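Local coordinates for MFP2B (Ascaris suum, PDB 2BJR), which probably promotes the polymerisation of major sperm protein that drives the amoeboid crawling of nematode sperm, and binds a zinc ion, at residues A[30-35]-A[128-132]; A[289-295]-A[330-334]. All blocks are in the same frame, centred on the assembly; numbering follows the deposited sequence.

Interaction 1 (A[30-35]-A[128-132]); sequences QQNMYV and GALLG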
# COMPACT_ATOMS: atom_id res chain seq x y z
N GLN A 30 -2.47 3.00 5.15
CA GLN A 30 -2.04 3.96 4.15
C GLN A 30 -1.60 3.27 2.88
O GLN A 30 -0.96 2.22 2.93
CB GLN A 30 -0.91 4.87 4.71
CG GLN A 30 -1.19 5.43 6.11
CD GLN A 30 -2.54 6.15 6.19
OE1 GLN A 30 -2.83 7.01 5.35
NE2 GLN A 30 -3.36 5.76 7.16
N GLN A 31 -1.90 3.89 1.74
CA GLN A 31 -1.64 3.24 0.46
C GLN A 31 -0.18 3.24 0.07
O GLN A 31 0.28 2.29 -0.54
CB GLN A 31 -2.47 3.91 -0.66
CG GLN A 31 -2.46 3.12 -1.97
CD GLN A 31 -3.16 1.74 -1.81
OE1 GLN A 31 -4.32 1.70 -1.41
NE2 GLN A 31 -2.44 0.66 -2.04
N ASN A 32 0.55 4.32 0.41
CA ASN A 32 1.87 4.52 -0.13
C ASN A 32 2.73 5.28 0.84
O ASN A 32 3.21 6.37 0.53
CB ASN A 32 1.76 5.23 -1.43
CG ASN A 32 3.10 5.37 -2.17
OD1 ASN A 32 3.99 4.55 -2.03
ND2 ASN A 32 3.21 6.43 -3.02
N MSE A 33 2.84 4.72 2.02
CA MSE A 33 3.57 5.36 3.11
C MSE A 33 4.16 4.23 3.95
O MSE A 33 3.40 3.42 4.47
CB MSE A 33 2.65 6.26 3.95
CG MSE A 33 3.37 7.05 5.00
SE MSE A 33 2.11 8.28 5.87
CE MSE A 33 1.71 9.38 4.22
N TYR A 34 5.50 4.21 4.11
CA TYR A 34 6.23 3.12 4.75
C TYR A 34 7.11 3.67 5.88
O TYR A 34 7.60 4.79 5.79
CB TYR A 34 7.08 2.33 3.75
CG TYR A 34 6.32 1.82 2.54
CD1 TYR A 34 6.05 2.64 1.45
CD2 TYR A 34 5.93 0.49 2.46
CE1 TYR A 34 5.35 2.17 0.35
CE2 TYR A 34 5.27 0.02 1.36
CZ TYR A 34 4.99 0.84 0.32
OH TYR A 34 4.38 0.29 -0.76
N VAL A 35 7.31 2.84 6.90
CA VAL A 35 8.08 3.20 8.08
C VAL A 35 9.56 3.23 7.70
O VAL A 35 10.13 2.22 7.25
CB VAL A 35 7.81 2.21 9.28
CG1 VAL A 35 8.52 2.70 10.50
CG2 VAL A 35 6.33 2.12 9.56
N GLY A 128 -4.96 13.95 5.25
CA GLY A 128 -4.13 12.79 5.05
C GLY A 128 -3.21 12.53 6.22
O GLY A 128 -2.59 13.46 6.76
N ALA A 129 -3.09 11.26 6.57
CA ALA A 129 -2.17 10.82 7.64
C ALA A 129 -0.73 11.21 7.34
O ALA A 129 -0.31 11.25 6.17
CB ALA A 129 -2.26 9.35 7.80
N LEU A 130 0.07 11.46 8.39
CA LEU A 130 1.49 11.58 8.21
C LEU A 130 2.16 10.72 9.27
O LEU A 130 1.72 10.69 10.40
CB LEU A 130 2.01 13.01 8.42
CG LEU A 130 1.91 14.07 7.34
CD1 LEU A 130 2.47 15.38 7.88
CD2 LEU A 130 2.55 13.66 6.01
N LEU A 131 3.22 10.08 8.85
CA LEU A 131 4.06 9.28 9.71
C LEU A 131 5.28 10.13 10.07
O LEU A 131 5.92 10.72 9.19
CB LEU A 131 4.41 7.99 8.97
CG LEU A 131 5.18 6.94 9.69
CD1 LEU A 131 4.42 6.30 10.85
CD2 LEU A 131 5.64 5.92 8.63
N GLY A 132 5.57 10.20 11.35
CA GLY A 132 6.73 10.93 11.86
C GLY A 132 7.42 10.17 12.99
O GLY A 132 7.30 8.95 13.06
O HOH W 1 -4.65 9.10 5.23
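M33, a selenomethionine, reaches across from the lead-in to strand 34-40 and lies against the backbone of A129 to L131, where two antiparallel sheets of the first cytosolic motility protein range meet: strand 34-40 belongs to a six-stranded sheet, strand 130-135 to a four-stranded one. Its SE sits 3.7 Å from L131 N and 3.9 Å from L131 CB, and beyond it CE comes to 3.4 Å from A129 O. The chain runs straight as far as SE, with CG anti to the backbone N (chi1 -174°), and then bends at chi3 (-63°), which turns the methyl to the A129 carbonyl. L131 N, buried by this contact, has no hydrogen-bond partner in the model; SE is its neighbour here.

Further along, L131 extends CD2 to the other strand, 3.6 Å from Y34 O and 4.0 Å from V35 CG2; the L131 and V35 side chains cross at about a right angle. L121 and P119 of strand 117-122 touch L131 and V35 respectively, and R48 of strand 43-52 also packs on L131. Y34 turns its CB away from this interface, and its hydroxyl bonds D197.

At the loop end, Q30 folds over A129. A bend at chi2 brings the amide to the A129 methyl, while NE2 is held by the carbonyl of L28. No direct hydrogen bond joins the two segments; a water bridges them instead, donating to Q30 OE1 at 2.8 Å and accepting from A129 N at 3.0 Å.

Interaction 2 (A[289-295]-A[330-334]); sequences FPEAAQF and IRNER
I330 is the bump of this contact, a branched side chain pushed between F289, A293 and F295. It opens a type I beta turn, I330 to E333, which joins strands 322-329 and 334-339 with a G1 bulge in which E333 and R334 both face D329; the other side is the short helix 289-292 and the residues that follow. The two branches of I330 fill different hollows. CD1 goes to F289, 3.5 Å from CE1, while CG2 drops into the notch between A293 and F295, 3.9 Å from A293 CB and 3.8 Å from F295 CE2, meeting the F295 ring at its edge. CG2 stands anti to the backbone N and CG1 anti to the carbonyl carbon (chi1 -62°), and an unusual chi2 of -25° brings CD1 to F289.

F289 lies along the turn as well as the isoleucine: its CZ approaches I330 O at 3.6 Å and E333 CG at 4.1 Å. V356 of strand 355-361 packs on both F289 and I330, and P302 on F295 and I330. E333 directs its carboxylate elsewhere, with OE2 bonded to H352.

At the solvent-exposed end, R331 reaches back although its CB points away. Extended from CG to NE, it brings its guanidinium to the F295 ring, the two planes 52° apart, too tilted for a parallel stack. A293 O, of the same segment as F295, lies over one face of that ring, displaced from its centre. F295 CE1 in turn sits over one face of the guanidinium, 3.6 Å from R331 NH2.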
# COMPACT_ATOMS: atom_id res chain seq x y z
N PHE A 289 -19.38 -0.18 -16.51
CA PHE A 289 -19.10 1.15 -16.04
C PHE A 289 -20.37 1.90 -15.49
O PHE A 289 -20.30 2.53 -14.44
CB PHE A 289 -18.39 1.96 -17.13
CG PHE A 289 -17.99 3.33 -16.70
CD1 PHE A 289 -16.68 3.61 -16.31
CD2 PHE A 289 -18.90 4.38 -16.71
CE1 PHE A 289 -16.30 4.87 -15.92
CE2 PHE A 289 -18.50 5.67 -16.29
CZ PHE A 289 -17.21 5.89 -15.88
N PRO A 290 -21.51 1.87 -16.18
CA PRO A 290 -22.68 2.58 -15.66
C PRO A 290 -23.21 2.04 -14.35
O PRO A 290 -23.72 2.80 -13.55
CB PRO A 290 -23.70 2.46 -16.81
CG PRO A 290 -22.88 2.13 -18.01
CD PRO A 290 -21.76 1.28 -17.50
N GLU A 291 -23.05 0.74 -14.11
CA GLU A 291 -23.39 0.16 -12.83
C GLU A 291 -22.37 0.54 -11.76
O GLU A 291 -22.73 0.96 -10.65
CB GLU A 291 -23.55 -1.35 -12.98
CG GLU A 291 -23.97 -2.03 -11.70
CD GLU A 291 -24.08 -3.54 -11.81
OE1 GLU A 291 -23.98 -4.11 -12.93
OE2 GLU A 291 -24.26 -4.15 -10.75
N ALA A 292 -21.09 0.45 -12.11
CA ALA A 292 -20.02 0.86 -11.22
C ALA A 292 -20.17 2.29 -10.73
O ALA A 292 -19.84 2.60 -9.61
CB ALA A 292 -18.64 0.67 -11.92
N ALA A 293 -20.69 3.16 -11.59
CA ALA A 293 -20.86 4.58 -11.27
C ALA A 293 -21.96 4.90 -10.23
O ALA A 293 -22.06 6.04 -9.79
CB ALA A 293 -21.12 5.35 -12.55
N GLN A 294 -22.73 3.90 -9.81
CA GLN A 294 -23.80 4.08 -8.84
C GLN A 294 -23.30 3.87 -7.41
O GLN A 294 -24.07 3.46 -6.53
CB GLN A 294 -24.99 3.16 -9.16
CG GLN A 294 -25.48 3.21 -10.60
CD GLN A 294 -26.63 2.23 -10.89
OE1 GLN A 294 -27.34 1.80 -9.97
NE2 GLN A 294 -26.82 1.90 -12.15
N PHE A 295 -21.98 4.10 -7.21
CA PHE A 295 -21.26 3.95 -5.92
C PHE A 295 -21.95 4.66 -4.75
O PHE A 295 -21.72 4.31 -3.57
CB PHE A 295 -19.80 4.50 -6.03
CG PHE A 295 -19.69 5.82 -6.76
CD1 PHE A 295 -20.18 7.00 -6.18
CD2 PHE A 295 -19.10 5.89 -8.01
CE1 PHE A 295 -20.08 8.23 -6.86
CE2 PHE A 295 -19.00 7.11 -8.70
CZ PHE A 295 -19.50 8.28 -8.13
N ILE A 330 -13.72 7.15 -12.66
CA ILE A 330 -15.14 6.97 -12.87
C ILE A 330 -15.82 8.35 -12.84
O ILE A 330 -16.60 8.66 -13.72
CB ILE A 330 -15.77 6.12 -11.77
CG1 ILE A 330 -15.22 4.67 -11.68
CG2 ILE A 330 -17.30 6.06 -11.95
CD1 ILE A 330 -14.63 4.09 -12.92
N ARG A 331 -15.50 9.17 -11.85
CA ARG A 331 -16.21 10.44 -11.69
C ARG A 331 -15.99 11.34 -12.92
O ARG A 331 -16.88 12.09 -13.33
CB ARG A 331 -15.80 11.15 -10.41
CG ARG A 331 -16.45 10.63 -9.14
CD ARG A 331 -16.00 11.44 -7.91
NE ARG A 331 -16.59 10.97 -6.66
CZ ARG A 331 -17.83 11.23 -6.23
NH1 ARG A 331 -18.67 11.95 -6.97
NH2 ARG A 331 -18.24 10.75 -5.06
N ASN A 332 -14.82 11.25 -13.53
CA ASN A 332 -14.45 12.15 -14.61
C ASN A 332 -14.59 11.48 -15.99
O ASN A 332 -14.18 12.01 -17.01
CB ASN A 332 -13.04 12.70 -14.34
CG ASN A 332 -12.97 13.57 -13.02
OD1 ASN A 332 -13.90 14.37 -12.74
ND2 ASN A 332 -11.86 13.45 -12.24
N GLU A 333 -15.21 10.29 -16.01
CA GLU A 333 -15.38 9.51 -17.22
C GLU A 333 -14.14 9.49 -18.13
O GLU A 333 -14.17 9.98 -19.27
CB GLU A 333 -16.60 9.99 -17.99
CG GLU A 333 -17.90 9.74 -17.24
CD GLU A 333 -19.13 10.07 -18.08
OE1 GLU A 333 -19.00 10.98 -18.93
OE2 GLU A 333 -20.17 9.36 -17.95
N ARG A 334 -13.04 8.93 -17.62
CA ARG A 334 -11.84 8.75 -18.42
C ARG A 334 -11.30 7.35 -18.13
O ARG A 334 -11.46 6.85 -17.02
CB ARG A 334 -10.83 9.78 -17.96
CG ARG A 334 -9.63 9.97 -18.84
CD ARG A 334 -8.89 11.30 -18.55
NE ARG A 334 -7.81 11.50 -19.47
CZ ARG A 334 -6.55 11.14 -19.24
NH1 ARG A 334 -6.23 10.49 -18.14
NH2 ARG A 334 -5.65 11.37 -20.17

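Overall arrangement
Interaction 1 closes before interaction 2 opens along the chain, and each lies in a different one of the two cytosolic motility protein ranges. Their centres are about 28 Å apart and their nearest atoms about 15 Å, with no touch between them. Interaction 1 is buried near the middle of the molecule, about 9 Å from the chain centre, and joins two sheets; interaction 2 is about 23 Å out and packs a short helix against a hairpin turn of one seven-stranded sheet. Segment 30-35 also meets the second range, through Q31 with Q270 and Y34 with D197, which is consistent with interaction 1 lying beside the junction of the two ranges. Both lie away from the zinc site.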